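Local coordinates for protein malate synthase (Haloferax volcanii, PDB 5TAO) that catalyses the magnesium-dependent Claisen condensation of acetyl-CoA with glyoxylate and the hydrolysis of malyl-CoA to malate in the glyoxylate cycle, at residues 48-53 / 61-66; 125-130 / 166-171; 192-197 / 207-212. One frame throughout, in Å; residues are numbered along the deposited sequence.

In the fold
Contact 1 comes first along the chain and closes the loop 50-58 between strand 45-49 and helix 59-73, the opening of one beta-alpha-beta unit of the barrel. Contact 2 spans 35 residues, joining the start of helix 127-143 to the turn that follows helix 160-166, with strand 152-157 in between. Contact 3 closes the loop between helices 190-197 and 210-223. The three follow one another in series; none nests in or crosses another. In space, contacts 1 and 3 meet at the active site, where Asp52 and Asp192 approach the same glyoxylate, while contact 2 lies about 11 Å from contact 1 and 5 Å from contact 3, nearest atoms.

Contact 1: 48-53 / 61-66; sequences PDNEDA and EGAENI. With GLV (glyoxylic acid), chain E; GLV (glyoxylic acid), chain C.
The side-chain amide of Asn50 is gripped at both ends: OD1 bonds to the hydroxyl of Thr19, and ND2 to Arg59 O just before the helix segment. OD1 also lies 3.4 Å from Gly62 CA, a plain contact that the lack of a side chain at Gly62 permits, and ND2 stands 4.1 Å from Ala63 CB. Beside this polar patch, Ile66 lays its CG1 branch along the strand end. CG1 meets Pro48 CB at 3.9 Å and CD1 reaches toward Asn50 CB. Strand 45-49 and helix 59-73 belong to one beta-alpha-beta unit of the barrel, and the loop between them carries active-site residues at the C-terminal end of the strand. Asp49 shapes that loop. Its OD1 accepts Glu51 N at 3.1 Å (161°) from above the carboxylate plane, an Asx turn; its OD2 accepts Ala53 N and pairs with Arg84, a residue that binds glyoxylate. Asp52, a magnesium ligand, has CG anti to its carbonyl carbon (chi1 -59°) and faces two glyoxylates: OD1 lies 2.7 Å from O3 of the chain E molecule, OD2 2.6 Å from O3 of the chain C molecule. With an alanine here, the metal site would probably lose one of its ligands and the two glyoxylates the carboxylate between them. Glu51 OE2 lies 2.6 Å from O3 of the chain E glyoxylate.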
loop_
_atom_site.group_PDB
_atom_site.type_symbol
_atom_site.label_atom_id
_atom_site.label_comp_id
_atom_site.label_asym_id
_atom_site.label_seq_id
_atom_site.Cartn_x
_atom_site.Cartn_y
_atom_site.Cartn_z
ATOM N N PRO A 48 9.437 35.254 8.807
ATOM C CA PRO A 48 9.188 36.230 7.773
ATOM C C PRO A 48 8.257 35.646 6.798
ATOM O O PRO A 48 8.620 34.639 6.149
ATOM C CB PRO A 48 10.565 36.393 7.122
ATOM C CG PRO A 48 11.449 36.295 8.249
ATOM C CD PRO A 48 10.882 35.151 9.042
ATOM N N ASP A 49 7.093 36.260 6.667
ATOM C CA ASP A 49 5.982 35.697 5.985
ATOM C C ASP A 49 5.618 36.220 4.623
ATOM O O ASP A 49 4.772 37.092 4.524
ATOM C CB ASP A 49 4.734 35.775 6.890
ATOM C CG ASP A 49 3.523 34.982 6.313
ATOM O OD1 ASP A 49 3.730 34.188 5.382
ATOM O OD2 ASP A 49 2.385 35.144 6.761
ATOM N N ASN A 50 6.134 35.586 3.563
ATOM C CA ASN A 50 5.832 35.945 2.191
ATOM C C ASN A 50 4.539 35.438 1.535
ATOM O O ASN A 50 4.346 35.595 0.342
ATOM C CB ASN A 50 7.008 35.580 1.276
ATOM C CG ASN A 50 7.254 36.645 0.218
ATOM O OD1 ASN A 50 7.171 37.846 0.520
ATOM N ND2 ASN A 50 7.577 36.235 -0.996
ATOM N N GLU A 51 3.654 34.842 2.323
ATOM C CA GLU A 51 2.383 34.328 1.866
ATOM C C GLU A 51 1.301 35.159 2.520
ATOM O O GLU A 51 1.205 36.322 2.199
ATOM C CB GLU A 51 2.229 32.817 2.186
ATOM C CG GLU A 51 1.041 32.150 1.451
ATOM C CD GLU A 51 0.076 31.416 2.355
ATOM O OE1 GLU A 51 0.121 31.641 3.581
ATOM O OE2 GLU A 51 -0.733 30.576 1.855
ATOM N N ASP A 52 0.476 34.636 3.426
ATOM C CA ASP A 52 -0.753 35.369 3.661
ATOM C C ASP A 52 -0.502 36.771 4.331
ATOM O O ASP A 52 -1.326 37.639 4.192
ATOM C CB ASP A 52 -1.843 34.640 4.495
ATOM C CG ASP A 52 -2.351 33.288 3.897
ATOM O OD1 ASP A 52 -2.338 33.128 2.693
ATOM O OD2 ASP A 52 -2.846 32.474 4.747
ATOM N N ALA A 53 0.587 36.977 5.052
ATOM C CA ALA A 53 0.816 38.269 5.737
ATOM C C ALA A 53 1.172 39.417 4.793
ATOM O O ALA A 53 1.021 40.546 5.166
ATOM C CB ALA A 53 1.861 38.148 6.833
ATOM N N GLU A 61 8.977 41.808 -4.023
ATOM C CA GLU A 61 9.789 42.692 -3.108
ATOM C C GLU A 61 9.956 42.102 -1.704
ATOM O O GLU A 61 11.012 42.221 -0.994
ATOM C CB GLU A 61 9.105 44.054 -3.041
ATOM C CG GLU A 61 9.938 45.117 -2.339
ATOM C CD GLU A 61 9.215 46.474 -2.226
ATOM O OE1 GLU A 61 9.648 47.314 -1.372
ATOM O OE2 GLU A 61 8.209 46.673 -2.964
ATOM N N GLY A 62 8.922 41.392 -1.272
ATOM C CA GLY A 62 9.071 40.644 -0.044
ATOM C C GLY A 62 10.230 39.702 0.003
ATOM O O GLY A 62 10.932 39.611 0.980
ATOM N N ALA A 63 10.412 38.924 -1.041
ATOM C CA ALA A 63 11.530 37.977 -1.013
ATOM C C ALA A 63 12.882 38.700 -1.015
ATOM O O ALA A 63 13.832 38.197 -0.437
ATOM C CB ALA A 63 11.431 37.069 -2.214
ATOM N N GLU A 64 12.994 39.818 -1.744
ATOM C CA GLU A 64 14.174 40.713 -1.699
ATOM C C GLU A 64 14.396 41.219 -0.246
ATOM O O GLU A 64 15.430 41.128 0.310
ATOM C CB GLU A 64 13.971 41.888 -2.712
ATOM C CG GLU A 64 14.070 41.496 -4.194
ATOM C CD GLU A 64 13.569 42.582 -5.184
ATOM O OE1 GLU A 64 13.105 43.686 -4.793
ATOM O OE2 GLU A 64 13.617 42.327 -6.404
ATOM N N ASN A 65 13.335 41.740 0.353
ATOM C CA ASN A 65 13.462 42.186 1.739
ATOM C C ASN A 65 13.889 41.116 2.661
ATOM O O ASN A 65 14.627 41.413 3.599
ATOM C CB ASN A 65 12.176 42.811 2.284
ATOM C CG ASN A 65 11.744 44.048 1.521
ATOM O OD1 ASN A 65 12.412 44.485 0.588
ATOM N ND2 ASN A 65 10.594 44.563 1.854
ATOM N N ILE A 66 13.477 39.841 2.419
ATOM C CA ILE A 66 13.924 38.796 3.322
ATOM C C ILE A 66 15.398 38.650 3.199
ATOM O O ILE A 66 16.091 38.453 4.175
ATOM C CB ILE A 66 13.202 37.411 2.995
ATOM C CG1 ILE A 66 11.803 37.376 3.610
ATOM C CG2 ILE A 66 14.024 36.289 3.545
ATOM C CD1 ILE A 66 10.762 36.551 2.839
HETATM C C1 GLV E . -5.068 30.940 0.582
HETATM O O1 GLV E . -4.545 30.282 -0.327
HETATM C C2 GLV E . -4.381 31.178 1.883
HETATM O O2 GLV E . -4.997 31.933 2.695
HETATM O O3 GLV E . -3.282 30.658 2.218
HETATM C C1 GLV C . -3.674 30.398 8.547
HETATM O O1 GLV C . -4.296 29.380 8.159
HETATM C C2 GLV C . -2.751 31.204 7.681
HETATM O O2 GLV C . -2.350 32.389 7.984
HETATM O O3 GLV C . -2.421 30.711 6.583
#

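Contact 2: 125-130 / 166-171; sequences GGIDDW and MGDLRD
Met166 meets Trp130 through its CG, which stands 4.1 Å from CH2 of the indole and approaches the ring obliquely. Its CB points away from the helix of Trp130, but CG swings anti to the carbonyl carbon (chi1 -75°) and still reaches the ring; the side chain also lies against Ile157 of strand 152-157 and Leu186 of strand 183-188. From Met166 the chain makes a type I turn ending at Leu169. Within that turn Asp168, modelled in two conformers, in one of them lays its carboxylate beside Ile127, OD1 being 3.6 Å from CB. A water accepts from Ile127 N at 2.9 Å and gives a weak bond to Asp168 OD2; both the carboxylate contact and this water link are therefore tentative. Leu169 carries most of the apolar join. Its CD1 touches Ile127 CD1 at 3.7 Å and Trp130 CZ3 at 3.9 Å, its chain crossing the indole at about a right angle. Ile127 CD1 in turn lies over a face of the Trp130 ring, toward the rim. Trp130 is fixed in rotation by NE1, which donates to Gly125 O at 2.9 Å, almost in the ring plane, at the loop that leads into helix 127-143. Arg170 bonds through NH1 to Ala222 O and, like Asp171, also packs on a neighbouring subunit, on its Thr177 and Lys175 respectively. No direct hydrogen bond joins the two segments, so in this part of the beta-alpha barrel the join rests on apolar packing of Met166 and Leu169 against Ile127 and Trp130, while the indole N-H is satisfied within its own segment.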
loop_
_atom_site.group_PDB
_atom_site.type_symbol
_atom_site.label_atom_id
_atom_site.label_comp_id
_atom_site.label_asym_id
_atom_site.label_seq_id
_atom_site.Cartn_x
_atom_site.Cartn_y
_atom_site.Cartn_z
ATOM N N GLY A 125 -1.116 19.473 0.579
ATOM C CA GLY A 125 -2.233 18.572 0.370
ATOM C C GLY A 125 -1.900 17.173 0.876
ATOM O O GLY A 125 -1.426 17.018 1.987
ATOM N N GLY A 126 -2.173 16.166 0.062
ATOM C CA GLY A 126 -1.786 14.784 0.364
ATOM C C GLY A 126 -0.315 14.597 0.314
ATOM O O GLY A 126 0.422 15.495 -0.099
ATOM N N ILE A 127 0.135 13.431 0.741
ATOM C CA ILE A 127 1.541 13.194 0.943
ATOM C C ILE A 127 2.315 13.361 -0.359
ATOM O O ILE A 127 3.427 13.884 -0.321
ATOM C CB ILE A 127 1.813 11.846 1.628
ATOM C CG1 ILE A 127 3.243 11.733 2.131
ATOM C CG2 ILE A 127 1.445 10.683 0.712
ATOM C CD1 ILE A 127 3.563 12.699 3.258
ATOM N N ASP A 128 1.698 13.125 -1.503
ATOM C CA ASP A 128 2.451 13.341 -2.718
ATOM C C ASP A 128 2.741 14.864 -3.007
ATOM O O ASP A 128 3.780 15.181 -3.586
ATOM C CB ASP A 128 1.865 12.604 -3.895
ATOM C CG ASP A 128 2.234 11.059 -3.912
ATOM O OD1 ASP A 128 2.890 10.557 -2.964
ATOM O OD2 ASP A 128 1.789 10.335 -4.855
ATOM N N ASP A 129 1.872 15.744 -2.578
ATOM C CA ASP A 129 2.149 17.172 -2.648
ATOM C C ASP A 129 3.349 17.548 -1.722
ATOM O O ASP A 129 4.157 18.392 -2.069
ATOM C CB ASP A 129 0.876 17.972 -2.247
ATOM C CG ASP A 129 1.111 19.491 -2.374
ATOM O OD1 ASP A 129 1.451 19.932 -3.508
ATOM O OD2 ASP A 129 1.051 20.211 -1.346
ATOM N N TRP A 130 3.458 16.940 -0.524
ATOM C CA TRP A 130 4.565 17.208 0.407
ATOM C C TRP A 130 5.874 16.831 -0.221
ATOM O O TRP A 130 6.863 17.535 -0.094
ATOM C CB TRP A 130 4.436 16.516 1.768
ATOM C CG TRP A 130 3.224 16.828 2.607
ATOM C CD1 TRP A 130 1.973 17.035 2.200
ATOM C CD2 TRP A 130 3.162 16.766 4.041
ATOM N NE1 TRP A 130 1.123 17.129 3.260
ATOM C CE2 TRP A 130 1.833 16.928 4.407
ATOM C CE3 TRP A 130 4.079 16.507 5.010
ATOM C CZ2 TRP A 130 1.436 16.944 5.695
ATOM C CZ3 TRP A 130 3.694 16.577 6.321
ATOM C CH2 TRP A 130 2.384 16.716 6.654
ATOM N N MET A 166 -0.927 13.219 7.459
ATOM C CA MET A 166 -0.030 13.009 8.616
ATOM C C MET A 166 0.011 11.539 9.098
ATOM O O MET A 166 1.029 11.070 9.612
ATOM C CB MET A 166 -0.487 13.853 9.742
ATOM C CG MET A 166 -0.144 15.289 9.540
ATOM S SD MET A 166 -0.528 16.330 10.948
ATOM C CE MET A 166 -2.262 16.577 10.879
ATOM N N GLY A 167 -1.061 10.811 8.834
ATOM C CA GLY A 167 -1.205 9.405 9.193
ATOM C C GLY A 167 -0.253 8.369 8.638
ATOM O O GLY A 167 -0.034 7.367 9.309
ATOM N N ASP A 168 0.246 8.684 7.434
ATOM C CA ASP A 168 1.141 7.867 6.621
ATOM C C ASP A 168 2.585 8.396 6.526
ATOM O O ASP A 168 3.355 7.926 5.703
ATOM C CB ASP A 168 0.543 7.702 5.192
ATOM C CG ASP A 168 0.357 9.027 4.427
ATOM O OD1 ASP A 168 1.222 9.896 4.577
ATOM O OD2 ASP A 168 -0.620 9.173 3.617
ATOM N N LEU A 169 2.945 9.351 7.380
ATOM C CA LEU A 169 4.161 10.055 7.242
ATOM C C LEU A 169 5.344 9.200 7.637
ATOM O O LEU A 169 6.330 9.223 6.924
ATOM C CB LEU A 169 4.035 11.287 8.098
ATOM C CG LEU A 169 4.835 12.502 8.079
ATOM C CD1 LEU A 169 5.051 12.951 6.651
ATOM C CD2 LEU A 169 4.115 13.503 9.017
ATOM N N ARG A 170 5.253 8.386 8.697
ATOM C CA ARG A 170 6.457 7.728 9.211
ATOM C C ARG A 170 7.107 6.822 8.203
ATOM O O ARG A 170 8.338 6.725 8.126
ATOM C CB ARG A 170 6.123 6.793 10.357
ATOM C CG ARG A 170 5.915 7.489 11.629
ATOM C CD ARG A 170 4.905 6.690 12.452
ATOM N NE ARG A 170 5.320 5.339 12.764
ATOM C CZ ARG A 170 6.353 5.041 13.532
ATOM N NH1 ARG A 170 7.125 6.006 14.025
ATOM N NH2 ARG A 170 6.599 3.767 13.815
ATOM N N ASP A 171 6.256 6.048 7.567
ATOM C CA ASP A 171 6.639 5.210 6.497
ATOM C C ASP A 171 6.967 5.919 5.124
ATOM O O ASP A 171 7.871 5.505 4.423
ATOM C CB ASP A 171 5.529 4.253 6.270
ATOM C CG ASP A 171 5.406 3.189 7.426
ATOM O OD1 ASP A 171 6.357 2.939 8.259
ATOM O OD2 ASP A 171 4.301 2.612 7.455
HETATM O O HOH W 1 -1.989 11.589 1.601
#

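Contact 3: 192-197 / 207-212; sequences DYTKDM and PAWPEL. With PB (lead (II) ion), chain F; PB (lead (II) ion), chain G; K (potassium ion), chain K; GLV (glyoxylic acid), chain E.
Tyr193 and Trp209 form the tight half of the contact, a T-shaped stack in which the tyrosine edge strikes the indole face. The centroids of the tyrosine and the six-membered ring are 4.8 Å apart and the planes stand at 87°. Leu212 CD2 sits over one face of Tyr193, 3.6 Å from the centroid, a CH-pi contact; Met197 CG lies over the other face. With CG anti to the backbone N (chi1 178°) the tyrosine points here, and its OH goes on to Glu163. The looser, partly exposed side belongs to Thr194 and Pro207, where the threonine hydroxyl and methyl meet CD of Pro207, OG1 at 3.7 Å. Along the helix, Asp192, a magnesium and glyoxylate ligand, here binds a lead ion through OD2 at 2.2 Å, together with glyoxylate O3 and Glu123, and Met197 O helps hold a potassium ion shared with a neighbouring subunit. One straight bond joins the halves: Trp209 NE1 donates to Thr194 OG1 at 3.1 Å (169°), in the indole plane. That hydroxyl also bonds to Glu190 O, so the indole N-H meets a group fixed in rotation; this bond and the ring packing join helix 190-197 to helix 210-223.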
loop_
_atom_site.group_PDB
_atom_site.type_symbol
_atom_site.label_atom_id
_atom_site.label_comp_id
_atom_site.label_asym_id
_atom_site.label_seq_id
_atom_site.Cartn_x
_atom_site.Cartn_y
_atom_site.Cartn_z
ATOM N N ASP A 192 -7.445 28.916 7.099
ATOM C CA ASP A 192 -7.701 28.308 5.826
ATOM C C ASP A 192 -8.353 26.891 5.929
ATOM O O ASP A 192 -9.064 26.448 5.051
ATOM C CB ASP A 192 -6.448 28.377 5.023
ATOM C CG ASP A 192 -6.026 29.863 4.707
ATOM O OD1 ASP A 192 -6.863 30.749 4.833
ATOM O OD2 ASP A 192 -4.839 30.133 4.358
ATOM N N TYR A 193 -8.092 26.167 7.001
ATOM C CA TYR A 193 -8.628 24.855 7.166
ATOM C C TYR A 193 -10.103 24.977 7.249
ATOM O O TYR A 193 -10.818 24.223 6.664
ATOM C CB TYR A 193 -8.091 24.305 8.484
ATOM C CG TYR A 193 -8.624 22.918 8.808
ATOM C CD1 TYR A 193 -8.038 21.785 8.252
ATOM C CD2 TYR A 193 -9.688 22.755 9.740
ATOM C CE1 TYR A 193 -8.485 20.492 8.586
ATOM C CE2 TYR A 193 -10.176 21.513 10.042
ATOM C CZ TYR A 193 -9.556 20.377 9.505
ATOM O OH TYR A 193 -10.071 19.182 9.917
ATOM N N THR A 194 -10.595 25.956 8.003
ATOM C CA THR A 194 -12.019 26.284 8.030
ATOM C C THR A 194 -12.705 26.470 6.689
ATOM O O THR A 194 -13.823 25.933 6.398
ATOM C CB THR A 194 -12.282 27.531 8.897
ATOM O OG1 THR A 194 -11.755 27.335 10.168
ATOM C CG2 THR A 194 -13.753 27.852 9.046
ATOM N N LYS A 195 -12.017 27.129 5.813
ATOM C CA LYS A 195 -12.560 27.317 4.479
ATOM C C LYS A 195 -12.435 26.040 3.682
ATOM O O LYS A 195 -13.359 25.648 3.003
ATOM C CB LYS A 195 -11.751 28.441 3.807
ATOM C CG LYS A 195 -12.090 28.768 2.379
ATOM C CD LYS A 195 -13.562 29.005 2.202
ATOM C CE LYS A 195 -13.843 29.569 0.775
ATOM N NZ LYS A 195 -15.250 29.999 0.666
ATOM N N ASP A 196 -11.324 25.306 3.809
ATOM C CA ASP A 196 -11.206 24.050 3.053
ATOM C C ASP A 196 -12.296 23.045 3.469
ATOM O O ASP A 196 -12.806 22.295 2.686
ATOM C CB ASP A 196 -9.800 23.414 3.222
ATOM C CG ASP A 196 -9.662 22.090 2.423
ATOM O OD1 ASP A 196 -9.513 22.239 1.223
ATOM O OD2 ASP A 196 -9.770 20.961 2.973
ATOM N N MET A 197 -12.672 23.082 4.738
ATOM C CA MET A 197 -13.692 22.224 5.268
ATOM C C MET A 197 -15.124 22.742 5.004
ATOM O O MET A 197 -16.081 22.010 5.237
ATOM C CB MET A 197 -13.491 22.037 6.758
ATOM C CG MET A 197 -12.220 21.247 7.051
ATOM S SD MET A 197 -12.358 19.471 6.747
ATOM C CE MET A 197 -13.031 19.047 8.333
ATOM N N PRO A 207 -14.142 27.928 14.253
ATOM C CA PRO A 207 -14.320 26.789 15.127
ATOM C C PRO A 207 -13.010 26.447 15.851
ATOM O O PRO A 207 -11.913 26.783 15.406
ATOM C CB PRO A 207 -14.705 25.639 14.161
ATOM C CG PRO A 207 -15.022 26.304 12.844
ATOM C CD PRO A 207 -14.266 27.588 12.826
ATOM N N ALA A 208 -13.152 25.769 16.969
ATOM C CA ALA A 208 -12.021 25.365 17.780
ATOM C C ALA A 208 -11.210 24.163 17.199
ATOM O O ALA A 208 -9.998 24.021 17.469
ATOM C CB ALA A 208 -12.531 25.068 19.182
ATOM N N TRP A 209 -11.900 23.318 16.434
ATOM C CA TRP A 209 -11.328 22.185 15.706
ATOM C C TRP A 209 -10.427 21.363 16.624
ATOM O O TRP A 209 -9.270 21.145 16.314
ATOM C CB TRP A 209 -10.511 22.702 14.558
ATOM C CG TRP A 209 -11.252 23.343 13.477
ATOM C CD1 TRP A 209 -11.067 24.588 13.009
ATOM C CD2 TRP A 209 -12.201 22.725 12.615
ATOM N NE1 TRP A 209 -11.847 24.820 11.917
ATOM C CE2 TRP A 209 -12.531 23.672 11.619
ATOM C CE3 TRP A 209 -12.776 21.445 12.568
ATOM C CZ2 TRP A 209 -13.460 23.418 10.610
ATOM C CZ3 TRP A 209 -13.677 21.178 11.532
ATOM C CH2 TRP A 209 -14.005 22.152 10.582
ATOM N N PRO A 210 -10.952 20.953 17.776
ATOM C CA PRO A 210 -10.157 20.103 18.666
ATOM C C PRO A 210 -9.644 18.834 18.043
ATOM O O PRO A 210 -8.498 18.447 18.350
ATOM C CB PRO A 210 -11.101 19.830 19.862
ATOM C CG PRO A 210 -12.490 19.988 19.305
ATOM C CD PRO A 210 -12.356 21.091 18.245
ATOM N N GLU A 211 -10.371 18.224 17.107
ATOM C CA GLU A 211 -9.800 17.006 16.491
ATOM C C GLU A 211 -8.620 17.274 15.616
ATOM O O GLU A 211 -7.702 16.472 15.542
ATOM C CB GLU A 211 -10.766 16.266 15.632
ATOM C CG GLU A 211 -12.076 16.004 16.294
ATOM C CD GLU A 211 -13.057 17.204 16.312
ATOM O OE1 GLU A 211 -12.791 18.464 15.852
ATOM O OE2 GLU A 211 -14.115 16.776 16.840
ATOM N N LEU A 212 -8.638 18.392 14.922
ATOM C CA LEU A 212 -7.521 18.689 14.098
ATOM C C LEU A 212 -6.312 18.753 14.957
ATOM O O LEU A 212 -5.196 18.323 14.548
ATOM C CB LEU A 212 -7.780 20.010 13.332
ATOM C CG LEU A 212 -6.552 20.581 12.617
ATOM C CD1 LEU A 212 -6.182 19.586 11.552
ATOM C CD2 LEU A 212 -6.870 21.978 12.012
HETATM PB PB PB F . -9.835 19.941 0.145
HETATM PB PB PB G . -2.753 29.795 3.890
HETATM K K K K . -16.714 19.453 4.680
HETATM C C1 GLV E . -5.068 30.940 0.582
HETATM O O1 GLV E . -4.545 30.282 -0.327
HETATM C C2 GLV E . -4.381 31.178 1.883
HETATM O O2 GLV E . -4.997 31.933 2.695
HETATM O O3 GLV E . -3.282 30.658 2.218
HETATM O O HOH W 2 -15.143 20.297 2.517
#